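Local structure of Cgl0159-like domain-containing protein (Corynebacterium glutamicum, 3FOK) at residues 75-80 / 101-106; 44-49 / 106-111; 83-88 / 286-291. The protein is of unknown function but adopts a TIM-barrel fold, the (beta/alpha)8 architecture most often found in enzymes. One frame throughout, in Å; residues are numbered along the deposited sequence.

Contact 1: 75-80 / 101-106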
ATOM      1  N   ARG A  75      -1.543  39.379 -12.702  1.00 26.60           N
ATOM      2  CA  ARG A  75      -2.330  39.029 -13.874  1.00 28.33           C
ATOM      3  C   ARG A  75      -3.636  38.366 -13.442  1.00 28.97           C
ATOM      4  O   ARG A  75      -4.669  38.539 -14.079  1.00 28.46           O
ATOM      5  CB  ARG A  75      -1.514  38.105 -14.781  1.00 27.05           C
ATOM      6  CG  ARG A  75      -0.126  38.661 -15.086  1.00 28.80           C
ATOM      7  CD  ARG A  75       0.725  37.693 -15.886  1.00 27.90           C
ATOM      8  NE  ARG A  75       0.522  37.842 -17.321  1.00 31.71           N
ATOM      9  CZ  ARG A  75       1.241  38.642 -18.102  1.00 31.36           C
ATOM     10  NH1 ARG A  75       2.223  39.368 -17.592  1.00 29.83           N
ATOM     11  NH2 ARG A  75       0.969  38.720 -19.397  1.00 33.34           N
HETATM   12  N   MSE A  76      -3.580  37.619 -12.343  1.00 31.29           N
HETATM   13  CA  MSE A  76      -4.760  36.948 -11.810  1.00 33.94           C
HETATM   14  C   MSE A  76      -5.709  37.984 -11.215  1.00 31.97           C
HETATM   15  O   MSE A  76      -6.917  37.949 -11.458  1.00 31.12           O
HETATM   16  CB  MSE A  76      -4.362  35.935 -10.727  1.00 41.54           C
HETATM   17  CG  MSE A  76      -4.627  34.478 -11.093  1.00 51.03           C
HETATM   18 SE   MSE A  76      -6.490  34.108 -11.457  1.00 69.15          SE
HETATM   19  CE  MSE A  76      -6.537  34.713 -13.278  1.00 63.29           C
ATOM     20  N   ALA A  77      -5.151  38.905 -10.433  1.00 29.30           N
ATOM     21  CA  ALA A  77      -5.935  39.957  -9.799  1.00 27.02           C
ATOM     22  C   ALA A  77      -6.693  40.754 -10.854  1.00 26.91           C
ATOM     23  O   ALA A  77      -7.857  41.109 -10.659  1.00 27.26           O
ATOM     24  CB  ALA A  77      -5.026  40.876  -9.005  1.00 25.15           C
ATOM     25  N   ILE A  78      -6.027  41.032 -11.971  1.00 25.73           N
ATOM     26  CA  ILE A  78      -6.647  41.780 -13.056  1.00 24.89           C
ATOM     27  C   ILE A  78      -7.837  40.998 -13.600  1.00 24.87           C
ATOM     28  O   ILE A  78      -8.944  41.528 -13.709  1.00 25.00           O
ATOM     29  CB  ILE A  78      -5.643  42.034 -14.203  1.00 24.36           C
ATOM     30  CG1 ILE A  78      -4.554  43.001 -13.731  1.00 24.97           C
ATOM     31  CG2 ILE A  78      -6.367  42.590 -15.422  1.00 23.09           C
ATOM     32  CD1 ILE A  78      -3.471  43.255 -14.759  1.00 22.82           C
ATOM     33  N   ALA A  79      -7.600  39.736 -13.940  1.00 24.29           N
ATOM     34  CA  ALA A  79      -8.652  38.880 -14.470  1.00 22.96           C
ATOM     35  C   ALA A  79      -9.854  38.843 -13.526  1.00 23.44           C
ATOM     36  O   ALA A  79     -10.993  39.006 -13.956  1.00 23.71           O
ATOM     37  CB  ALA A  79      -8.117  37.474 -14.689  1.00 21.91           C
ATOM     38  N   LEU A  80      -9.596  38.641 -12.236  1.00 23.54           N
ATOM     39  CA  LEU A  80     -10.660  38.576 -11.239  1.00 23.70           C
ATOM     40  C   LEU A  80     -11.411  39.887 -11.049  1.00 24.51           C
ATOM     41  O   LEU A  80     -12.542  39.889 -10.564  1.00 23.58           O
ATOM     42  CB  LEU A  80     -10.101  38.129  -9.884  1.00 22.26           C
ATOM     43  CG  LEU A  80      -9.615  36.686  -9.738  1.00 24.04           C
ATOM     44  CD1 LEU A  80      -9.127  36.461  -8.313  1.00 22.13           C
ATOM     45  CD2 LEU A  80     -10.746  35.718 -10.074  1.00 22.18           C
ATOM     46  N   LEU A 101      -4.819  38.090   0.129  1.00 24.37           N
ATOM     47  CA  LEU A 101      -4.909  39.425  -0.461  1.00 24.31           C
ATOM     48  C   LEU A 101      -6.347  39.932  -0.459  1.00 24.13           C
ATOM     49  O   LEU A 101      -6.601  41.089  -0.784  1.00 24.54           O
ATOM     50  CB  LEU A 101      -4.403  39.422  -1.908  1.00 24.69           C
ATOM     51  CG  LEU A 101      -2.917  39.415  -2.280  1.00 25.40           C
ATOM     52  CD1 LEU A 101      -2.043  39.541  -1.048  1.00 26.38           C
ATOM     53  CD2 LEU A 101      -2.611  38.140  -3.044  1.00 25.64           C
ATOM     54  N   GLY A 102      -7.283  39.053  -0.112  1.00 23.06           N
ATOM     55  CA  GLY A 102      -8.684  39.431  -0.074  1.00 22.17           C
ATOM     56  C   GLY A 102      -9.343  39.627  -1.430  1.00 21.59           C
ATOM     57  O   GLY A 102     -10.261  40.428  -1.560  1.00 21.38           O
ATOM     58  N   LEU A 103      -8.897  38.888  -2.439  1.00 21.73           N
ATOM     59  CA  LEU A 103      -9.454  39.013  -3.786  1.00 22.00           C
ATOM     60  C   LEU A 103     -10.456  37.917  -4.162  1.00 21.90           C
ATOM     61  O   LEU A 103     -10.832  37.797  -5.327  1.00 21.53           O
ATOM     62  CB  LEU A 103      -8.322  39.003  -4.816  1.00 21.43           C
ATOM     63  CG  LEU A 103      -7.134  39.931  -4.553  1.00 21.47           C
ATOM     64  CD1 LEU A 103      -6.070  39.697  -5.612  1.00 21.62           C
ATOM     65  CD2 LEU A 103      -7.595  41.378  -4.559  1.00 20.80           C
ATOM     66  N   LEU A 104     -10.902  37.129  -3.188  1.00 21.83           N
ATOM     67  CA  LEU A 104     -11.823  36.036  -3.481  1.00 22.58           C
ATOM     68  C   LEU A 104     -13.251  36.139  -2.943  1.00 23.11           C
ATOM     69  O   LEU A 104     -13.906  35.116  -2.739  1.00 23.24           O
ATOM     70  CB  LEU A 104     -11.198  34.709  -3.026  1.00 20.82           C
ATOM     71  CG  LEU A 104     -10.189  34.032  -3.966  1.00 19.47           C
ATOM     72  CD1 LEU A 104      -9.319  35.057  -4.662  1.00 18.28           C
ATOM     73  CD2 LEU A 104      -9.340  33.054  -3.167  1.00 18.82           C
ATOM     74  N   ASP A 105     -13.738  37.356  -2.715  1.00 24.18           N
ATOM     75  CA  ASP A 105     -15.105  37.533  -2.231  1.00 25.13           C
ATOM     76  C   ASP A 105     -16.056  37.394  -3.408  1.00 24.91           C
ATOM     77  O   ASP A 105     -15.831  37.987  -4.461  1.00 24.16           O
ATOM     78  CB  ASP A 105     -15.301  38.918  -1.608  1.00 27.40           C
ATOM     79  CG  ASP A 105     -14.547  39.088  -0.309  1.00 28.58           C
ATOM     80  OD1 ASP A 105     -14.671  38.211   0.569  1.00 29.18           O
ATOM     81  OD2 ASP A 105     -13.842  40.110  -0.162  1.00 30.62           O
ATOM     82  N   ASP A 106     -17.116  36.610  -3.232  1.00 25.33           N
ATOM     83  CA  ASP A 106     -18.103  36.407  -4.289  1.00 25.82           C
ATOM     84  C   ASP A 106     -17.517  35.740  -5.523  1.00 23.17           C
ATOM     85  O   ASP A 106     -17.995  35.948  -6.637  1.00 21.04           O
ATOM     86  CB  ASP A 106     -18.727  37.742  -4.699  1.00 30.20           C
ATOM     87  CG  ASP A 106     -19.706  38.269  -3.670  1.00 36.03           C
ATOM     88  OD1 ASP A 106     -20.048  39.470  -3.745  1.00 39.67           O
ATOM     89  OD2 ASP A 106     -20.144  37.485  -2.797  1.00 37.66           O
TER

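Contact 2: 44-49 / 106-111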
ATOM      1  N   LEU A  44     -20.674  29.654 -16.382  1.00 27.24           N
ATOM      2  CA  LEU A  44     -19.531  29.788 -15.491  1.00 24.98           C
ATOM      3  C   LEU A  44     -18.258  30.112 -16.272  1.00 23.99           C
ATOM      4  O   LEU A  44     -17.996  29.524 -17.320  1.00 24.30           O
ATOM      5  CB  LEU A  44     -19.358  28.479 -14.712  1.00 24.91           C
ATOM      6  CG  LEU A  44     -18.664  28.446 -13.353  1.00 24.85           C
ATOM      7  CD1 LEU A  44     -19.421  29.316 -12.358  1.00 24.54           C
ATOM      8  CD2 LEU A  44     -18.615  27.006 -12.860  1.00 26.16           C
ATOM      9  N   PHE A  45     -17.480  31.063 -15.762  1.00 23.54           N
ATOM     10  CA  PHE A  45     -16.220  31.459 -16.389  1.00 23.33           C
ATOM     11  C   PHE A  45     -15.145  31.483 -15.313  1.00 22.95           C
ATOM     12  O   PHE A  45     -15.186  32.304 -14.395  1.00 23.99           O
ATOM     13  CB  PHE A  45     -16.354  32.835 -17.052  1.00 23.64           C
ATOM     14  CG  PHE A  45     -15.053  33.408 -17.561  1.00 23.45           C
ATOM     15  CD1 PHE A  45     -14.048  32.581 -18.058  1.00 24.92           C
ATOM     16  CD2 PHE A  45     -14.846  34.784 -17.566  1.00 23.60           C
ATOM     17  CE1 PHE A  45     -12.856  33.119 -18.552  1.00 24.42           C
ATOM     18  CE2 PHE A  45     -13.666  35.329 -18.056  1.00 23.09           C
ATOM     19  CZ  PHE A  45     -12.667  34.494 -18.551  1.00 24.02           C
ATOM     20  N   ILE A  46     -14.185  30.572 -15.435  1.00 22.28           N
ATOM     21  CA  ILE A  46     -13.114  30.445 -14.459  1.00 20.98           C
ATOM     22  C   ILE A  46     -11.723  30.556 -15.074  1.00 21.27           C
ATOM     23  O   ILE A  46     -11.448  29.965 -16.122  1.00 21.05           O
ATOM     24  CB  ILE A  46     -13.254  29.096 -13.724  1.00 20.73           C
ATOM     25  CG1 ILE A  46     -14.508  29.136 -12.849  1.00 21.09           C
ATOM     26  CG2 ILE A  46     -12.005  28.798 -12.900  1.00 20.63           C
ATOM     27  CD1 ILE A  46     -14.866  27.816 -12.221  1.00 23.69           C
ATOM     28  N   VAL A  47     -10.849  31.319 -14.422  1.00 19.57           N
ATOM     29  CA  VAL A  47      -9.489  31.489 -14.910  1.00 18.91           C
ATOM     30  C   VAL A  47      -8.571  30.510 -14.178  1.00 18.22           C
ATOM     31  O   VAL A  47      -8.562  30.450 -12.950  1.00 17.77           O
ATOM     32  CB  VAL A  47      -8.989  32.929 -14.691  1.00 19.76           C
ATOM     33  CG1 VAL A  47      -7.767  33.176 -15.554  1.00 18.83           C
ATOM     34  CG2 VAL A  47     -10.092  33.925 -15.029  1.00 21.99           C
ATOM     35  N   ALA A  48      -7.798  29.750 -14.945  1.00 18.08           N
ATOM     36  CA  ALA A  48      -6.904  28.736 -14.395  1.00 19.32           C
ATOM     37  C   ALA A  48      -5.437  29.134 -14.265  1.00 20.57           C
ATOM     38  O   ALA A  48      -4.873  29.794 -15.141  1.00 21.90           O
ATOM     39  CB  ALA A  48      -7.011  27.471 -15.233  1.00 18.17           C
ATOM     40  N   ALA A  49      -4.817  28.696 -13.172  1.00 20.74           N
ATOM     41  CA  ALA A  49      -3.413  28.986 -12.910  1.00 20.39           C
ATOM     42  C   ALA A  49      -2.765  27.906 -12.046  1.00 20.64           C
ATOM     43  O   ALA A  49      -1.993  28.208 -11.141  1.00 22.78           O
ATOM     44  CB  ALA A  49      -3.279  30.347 -12.234  1.00 20.92           C
ATOM     45  N   ASP A 106     -17.116  36.610  -3.232  1.00 25.33           N
ATOM     46  CA  ASP A 106     -18.103  36.407  -4.289  1.00 25.82           C
ATOM     47  C   ASP A 106     -17.517  35.740  -5.523  1.00 23.17           C
ATOM     48  O   ASP A 106     -17.995  35.948  -6.637  1.00 21.04           O
ATOM     49  CB  ASP A 106     -18.727  37.742  -4.699  1.00 30.20           C
ATOM     50  CG  ASP A 106     -19.706  38.269  -3.670  1.00 36.03           C
ATOM     51  OD1 ASP A 106     -20.048  39.470  -3.745  1.00 39.67           O
ATOM     52  OD2 ASP A 106     -20.144  37.485  -2.797  1.00 37.66           O
ATOM     53  N   LYS A 107     -16.476  34.944  -5.331  1.00 21.25           N
ATOM     54  CA  LYS A 107     -15.862  34.256  -6.454  1.00 19.99           C
ATOM     55  C   LYS A 107     -15.930  32.755  -6.236  1.00 18.47           C
ATOM     56  O   LYS A 107     -16.155  32.283  -5.121  1.00 18.13           O
ATOM     57  CB  LYS A 107     -14.402  34.695  -6.622  1.00 20.26           C
ATOM     58  CG  LYS A 107     -14.225  36.176  -6.972  1.00 22.20           C
ATOM     59  CD  LYS A 107     -14.708  36.504  -8.380  1.00 21.15           C
ATOM     60  CE  LYS A 107     -14.499  37.980  -8.697  1.00 22.74           C
ATOM     61  NZ  LYS A 107     -14.815  38.320 -10.115  1.00 22.85           N
ATOM     62  N   ILE A 108     -15.745  32.011  -7.318  1.00 17.66           N
ATOM     63  CA  ILE A 108     -15.767  30.563  -7.271  1.00 16.46           C
ATOM     64  C   ILE A 108     -14.334  30.067  -7.205  1.00 15.70           C
ATOM     65  O   ILE A 108     -13.517  30.400  -8.061  1.00 16.01           O
ATOM     66  CB  ILE A 108     -16.443  29.985  -8.527  1.00 17.55           C
ATOM     67  CG1 ILE A 108     -17.932  30.331  -8.512  1.00 18.15           C
ATOM     68  CG2 ILE A 108     -16.227  28.473  -8.597  1.00 15.85           C
ATOM     69  CD1 ILE A 108     -18.656  29.851  -7.267  1.00 20.55           C
ATOM     70  N   VAL A 109     -14.024  29.281  -6.182  1.00 15.15           N
ATOM     71  CA  VAL A 109     -12.676  28.752  -6.040  1.00 14.51           C
ATOM     72  C   VAL A 109     -12.643  27.280  -6.430  1.00 14.76           C
ATOM     73  O   VAL A 109     -13.371  26.461  -5.859  1.00 14.57           O
ATOM     74  CB  VAL A 109     -12.159  28.862  -4.597  1.00 13.32           C
ATOM     75  CG1 VAL A 109     -10.672  28.543  -4.570  1.00 14.26           C
ATOM     76  CG2 VAL A 109     -12.426  30.249  -4.046  1.00 13.48           C
ATOM     77  N   VAL A 110     -11.802  26.955  -7.406  1.00 13.68           N
ATOM     78  CA  VAL A 110     -11.654  25.578  -7.858  1.00 15.45           C
ATOM     79  C   VAL A 110     -10.262  25.114  -7.451  1.00 16.17           C
ATOM     80  O   VAL A 110      -9.264  25.770  -7.762  1.00 16.59           O
ATOM     81  CB  VAL A 110     -11.775  25.462  -9.390  1.00 16.32           C
ATOM     82  CG1 VAL A 110     -11.838  23.991  -9.796  1.00 15.13           C
ATOM     83  CG2 VAL A 110     -13.006  26.202  -9.875  1.00 17.98           C
ATOM     84  N   GLY A 111     -10.192  23.990  -6.749  1.00 14.82           N
ATOM     85  CA  GLY A 111      -8.898  23.497  -6.328  1.00 14.46           C
ATOM     86  C   GLY A 111      -8.414  22.311  -7.132  1.00 15.91           C
ATOM     87  O   GLY A 111      -9.133  21.328  -7.316  1.00 15.96           O
TER

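Contact 3: 83-88 / 286-291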
ATOM      1  N   PRO A  83     -15.461  42.315 -14.871  1.00 29.60           N
ATOM      2  CA  PRO A  83     -16.806  41.762 -14.701  1.00 29.30           C
ATOM      3  C   PRO A  83     -16.951  40.527 -15.581  1.00 29.02           C
ATOM      4  O   PRO A  83     -16.400  40.477 -16.685  1.00 29.21           O
ATOM      5  CB  PRO A  83     -17.708  42.912 -15.147  1.00 28.83           C
ATOM      6  CG  PRO A  83     -16.873  43.604 -16.185  1.00 29.22           C
ATOM      7  CD  PRO A  83     -15.513  43.634 -15.524  1.00 29.35           C
ATOM      8  N   GLY A  84     -17.671  39.526 -15.088  1.00 28.81           N
ATOM      9  CA  GLY A  84     -17.857  38.318 -15.870  1.00 28.02           C
ATOM     10  C   GLY A  84     -17.052  37.122 -15.396  1.00 28.21           C
ATOM     11  O   GLY A  84     -17.407  35.986 -15.707  1.00 28.26           O
ATOM     12  N   VAL A  85     -15.968  37.356 -14.660  1.00 27.64           N
ATOM     13  CA  VAL A  85     -15.156  36.244 -14.167  1.00 28.25           C
ATOM     14  C   VAL A  85     -15.717  35.742 -12.836  1.00 26.84           C
ATOM     15  O   VAL A  85     -15.654  36.426 -11.813  1.00 25.66           O
ATOM     16  CB  VAL A  85     -13.661  36.645 -13.998  1.00 28.08           C
ATOM     17  CG1 VAL A  85     -13.126  37.192 -15.306  1.00 27.77           C
ATOM     18  CG2 VAL A  85     -13.504  37.669 -12.890  1.00 31.85           C
ATOM     19  N   ASP A  86     -16.268  34.537 -12.865  1.00 25.74           N
ATOM     20  CA  ASP A  86     -16.873  33.939 -11.686  1.00 25.66           C
ATOM     21  C   ASP A  86     -15.897  33.355 -10.680  1.00 25.32           C
ATOM     22  O   ASP A  86     -16.218  33.251  -9.498  1.00 25.81           O
ATOM     23  CB  ASP A  86     -17.864  32.861 -12.121  1.00 25.21           C
ATOM     24  CG  ASP A  86     -18.941  33.406 -13.031  1.00 24.79           C
ATOM     25  OD1 ASP A  86     -19.806  34.164 -12.541  1.00 22.75           O
ATOM     26  OD2 ASP A  86     -18.912  33.084 -14.237  1.00 25.45           O
ATOM     27  N   GLY A  87     -14.713  32.965 -11.134  1.00 25.13           N
ATOM     28  CA  GLY A  87     -13.769  32.391 -10.199  1.00 23.79           C
ATOM     29  C   GLY A  87     -12.407  32.016 -10.745  1.00 23.83           C
ATOM     30  O   GLY A  87     -12.048  32.338 -11.881  1.00 24.28           O
ATOM     31  N   VAL A  88     -11.654  31.304  -9.918  1.00 22.53           N
ATOM     32  CA  VAL A  88     -10.308  30.889 -10.268  1.00 21.56           C
ATOM     33  C   VAL A  88     -10.016  29.442  -9.879  1.00 20.71           C
ATOM     34  O   VAL A  88     -10.572  28.920  -8.914  1.00 20.93           O
ATOM     35  CB  VAL A  88      -9.275  31.819  -9.583  1.00 20.85           C
ATOM     36  CG1 VAL A  88      -9.581  31.920  -8.094  1.00 20.42           C
ATOM     37  CG2 VAL A  88      -7.867  31.298  -9.795  1.00 21.40           C
ATOM     38  N   ALA A 286      -8.059  43.044 -21.685  1.00 23.00           N
ATOM     39  CA  ALA A 286      -8.770  42.929 -22.951  1.00 23.69           C
ATOM     40  C   ALA A 286      -9.126  41.485 -23.279  1.00 24.91           C
ATOM     41  O   ALA A 286     -10.262  41.189 -23.658  1.00 26.00           O
ATOM     42  CB  ALA A 286      -7.935  43.523 -24.071  1.00 22.35           C
ATOM     43  N   ALA A 287      -8.155  40.588 -23.143  1.00 25.06           N
ATOM     44  CA  ALA A 287      -8.392  39.182 -23.430  1.00 24.96           C
ATOM     45  C   ALA A 287      -9.487  38.628 -22.514  1.00 25.46           C
ATOM     46  O   ALA A 287     -10.407  37.955 -22.975  1.00 24.99           O
ATOM     47  CB  ALA A 287      -7.104  38.389 -23.255  1.00 25.25           C
ATOM     48  N   VAL A 288      -9.396  38.924 -21.221  1.00 23.95           N
ATOM     49  CA  VAL A 288     -10.383  38.431 -20.269  1.00 24.10           C
ATOM     50  C   VAL A 288     -11.799  38.950 -20.554  1.00 25.11           C
ATOM     51  O   VAL A 288     -12.775  38.222 -20.352  1.00 24.40           O
ATOM     52  CB  VAL A 288      -9.980  38.789 -18.818  1.00 23.56           C
ATOM     53  CG1 VAL A 288     -11.008  38.243 -17.839  1.00 22.10           C
ATOM     54  CG2 VAL A 288      -8.605  38.206 -18.507  1.00 20.51           C
ATOM     55  N   ASP A 289     -11.917  40.193 -21.025  1.00 25.29           N
ATOM     56  CA  ASP A 289     -13.234  40.756 -21.334  1.00 24.45           C
ATOM     57  C   ASP A 289     -13.871  40.034 -22.514  1.00 25.31           C
ATOM     58  O   ASP A 289     -15.062  39.726 -22.496  1.00 24.92           O
ATOM     59  CB  ASP A 289     -13.136  42.246 -21.662  1.00 24.03           C
ATOM     60  CG  ASP A 289     -12.882  43.101 -20.435  1.00 26.23           C
ATOM     61  OD1 ASP A 289     -13.505  42.839 -19.383  1.00 27.06           O
ATOM     62  OD2 ASP A 289     -12.071  44.047 -20.526  1.00 27.33           O
ATOM     63  N   THR A 290     -13.069  39.781 -23.544  1.00 26.34           N
ATOM     64  CA  THR A 290     -13.542  39.084 -24.731  1.00 27.44           C
ATOM     65  C   THR A 290     -14.186  37.779 -24.282  1.00 28.97           C
ATOM     66  O   THR A 290     -15.374  37.536 -24.527  1.00 29.04           O
ATOM     67  CB  THR A 290     -12.379  38.752 -25.677  1.00 28.27           C
ATOM     68  OG1 THR A 290     -11.752  39.965 -26.107  1.00 30.30           O
ATOM     69  CG2 THR A 290     -12.877  37.982 -26.889  1.00 27.45           C
ATOM     70  N   ALA A 291     -13.386  36.951 -23.616  1.00 28.96           N
ATOM     71  CA  ALA A 291     -13.841  35.665 -23.111  1.00 29.23           C
ATOM     72  C   ALA A 291     -15.064  35.855 -22.215  1.00 30.22           C
ATOM     73  O   ALA A 291     -16.061  35.137 -22.340  1.00 29.94           O
ATOM     74  CB  ALA A 291     -12.719  34.987 -22.333  1.00 28.19           C
TER
HETATM   75  O   HOH W   1     -15.894  42.098 -18.741  1.00 28.40           O

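Contact 1: 75-80 / 101-106
Leu103 leans across to Ala77 and Leu80, two residues in the C-terminal part of helix 69-81 that border the loop leaving helix 92-100. Its CB is already within range of the helix, with Leu103 CB 4.4 Å from Leu80 CD1. Beyond CB, the first torsion (chi1 -48°) sets CG beside the backbone N and turns the branch point toward Ala77. From there Leu103 CD1 makes the contact with the helix, lying 3.7 Å from Ala77 CB, with Ala77 CA a little farther off at 4.2 Å. In a (beta/alpha)8 barrel each helix leads back to the next strand, and this loop makes that return to strand 108-112. At Gly102, whose phi is positive, a Schellman motif closes helix 92-100, and Leu103 and Leu104 follow it directly. Leu80 reaches both leucines with one methyl, CD1. Leu80 CD1 sits 3.7 Å from Leu103 O, an approach of a methyl to a carbonyl oxygen, and 3.9 Å from Leu104 CD1, the side chains of Leu80 and Leu104 meeting at a slant. Leu104 also packs on Ile95, Leu98 and Ala99 of helix 92-100, and Ile5 and Ile6 near the N-terminus lie against Ala77. Farther along the loop, Asp106 OD1 forms a salt bridge with Arg33 NH2.

Contact 2: 44-49 / 106-111
Ile46 meets Ile108 and Val110 in an entirely apolar contact inside the barrel, made between two strands that are not neighbours in the sheet: strand 87-90 runs between strand 44-48 and strand 108-112 and pairs in parallel with both. The axes of the two strand segments stay 8.5 Å apart at their closest and their N-to-C directions are inclined by 51°, so side chains rather than backbone bonds must span the distance. Ile46 reaches both partners with its end methyl. With CG1 beside the backbone N (chi1 -68°) and the chain extended beyond it (chi2 172°), Ile46 CD1 is carried to Val110 CG2 at 3.4 Å, a close approach, and to Ile108 CG2 at 3.9 Å. The side chains of Ile46 and Ile108 are nearly perpendicular. Val110 CG2 also lies 4.1 Å from Ile46 CG2. Such residues form the interior of a (beta/alpha)8 barrel, where every second residue of a strand points inward and those between face the surrounding helices. Leu44 belongs to the inner set as well, Leu44 CD1 resting 4.2 Å from Ile108 CG1, and Phe144 of strand 144-151 touches both Leu44 and Val110. On the outer face, Val47 packs on Met76 and Ala79 of helix 69-81, and Phe45 packs against helix 284-295. Where the second segment enters its strand, Lys107 NZ is hydrogen-bonded to the backbone oxygens of Leu80 and Val85.

Contact 3: 83-88 / 286-291
Val288 and Asp289, adjacent on helix 284-295, meet Val85 and Pro83 by quite different means. The helical segment begins at Ala286, whose N bonds to Asp283 OD1. Val288 comes two residues later, with CG1 anti to the backbone N (chi1 -179°) and directed at the loop, where Val288 CG1 lies 3.5 Å from Val85 CG1; the two valine side chains are set roughly crosswise. Asp289 reaches the loop through one water, which donates to Asp289 OD1 (2.6 Å) and to Pro83 O (2.7 Å), so a single molecule bridges carboxylate and carbonyl. Pro83 CD lies 4.4 Å from Asp289 OD1, a looser approach beside the water bridge. The other carboxylate oxygen, Asp289 OD2, forms a salt bridge with Arg82 NH2, which probably stabilises the negative charge. Thr290 follows and turns back to its own helix: its backbone N and its OG1 both donate to Ala286 O, each at 3.1 Å, from opposite faces of the carbonyl plane. The hydroxyl is thus tied to the preceding turn. Ala291, three residues on from Val288, packs on Phe45, as do Val288 and Val85, so helix 284-295 lies over strand 44-48 and alongside helix 69-81, against the loop that brings that helix into strand 87-90.

Overall arrangement
The three contacts sample the interior and the outer shell of one barrel. Contact 2 is the core: four buried aliphatic residues, no polar atom at the interface, centred about 7 Å from the centre of the chain. The centres of contacts 1 and 3, about 15 and 14 Å out, belong to the outer shell, where helices meet the loops leading into strands. Contact 1 is still apolar and largely buried, whereas contact 3 is only partly buried and adds a water bridge and a charged carboxylate to its valine pair. Strand 87-90 and its entry loop join contact 3 to contact 2 through the probable hydrogen bond of Ile108 N to Asp86 O. Helix 69-81 supplies one side of contact 1 and also packs on strand 44-48 of contact 2 and helix 284-295 of contact 3.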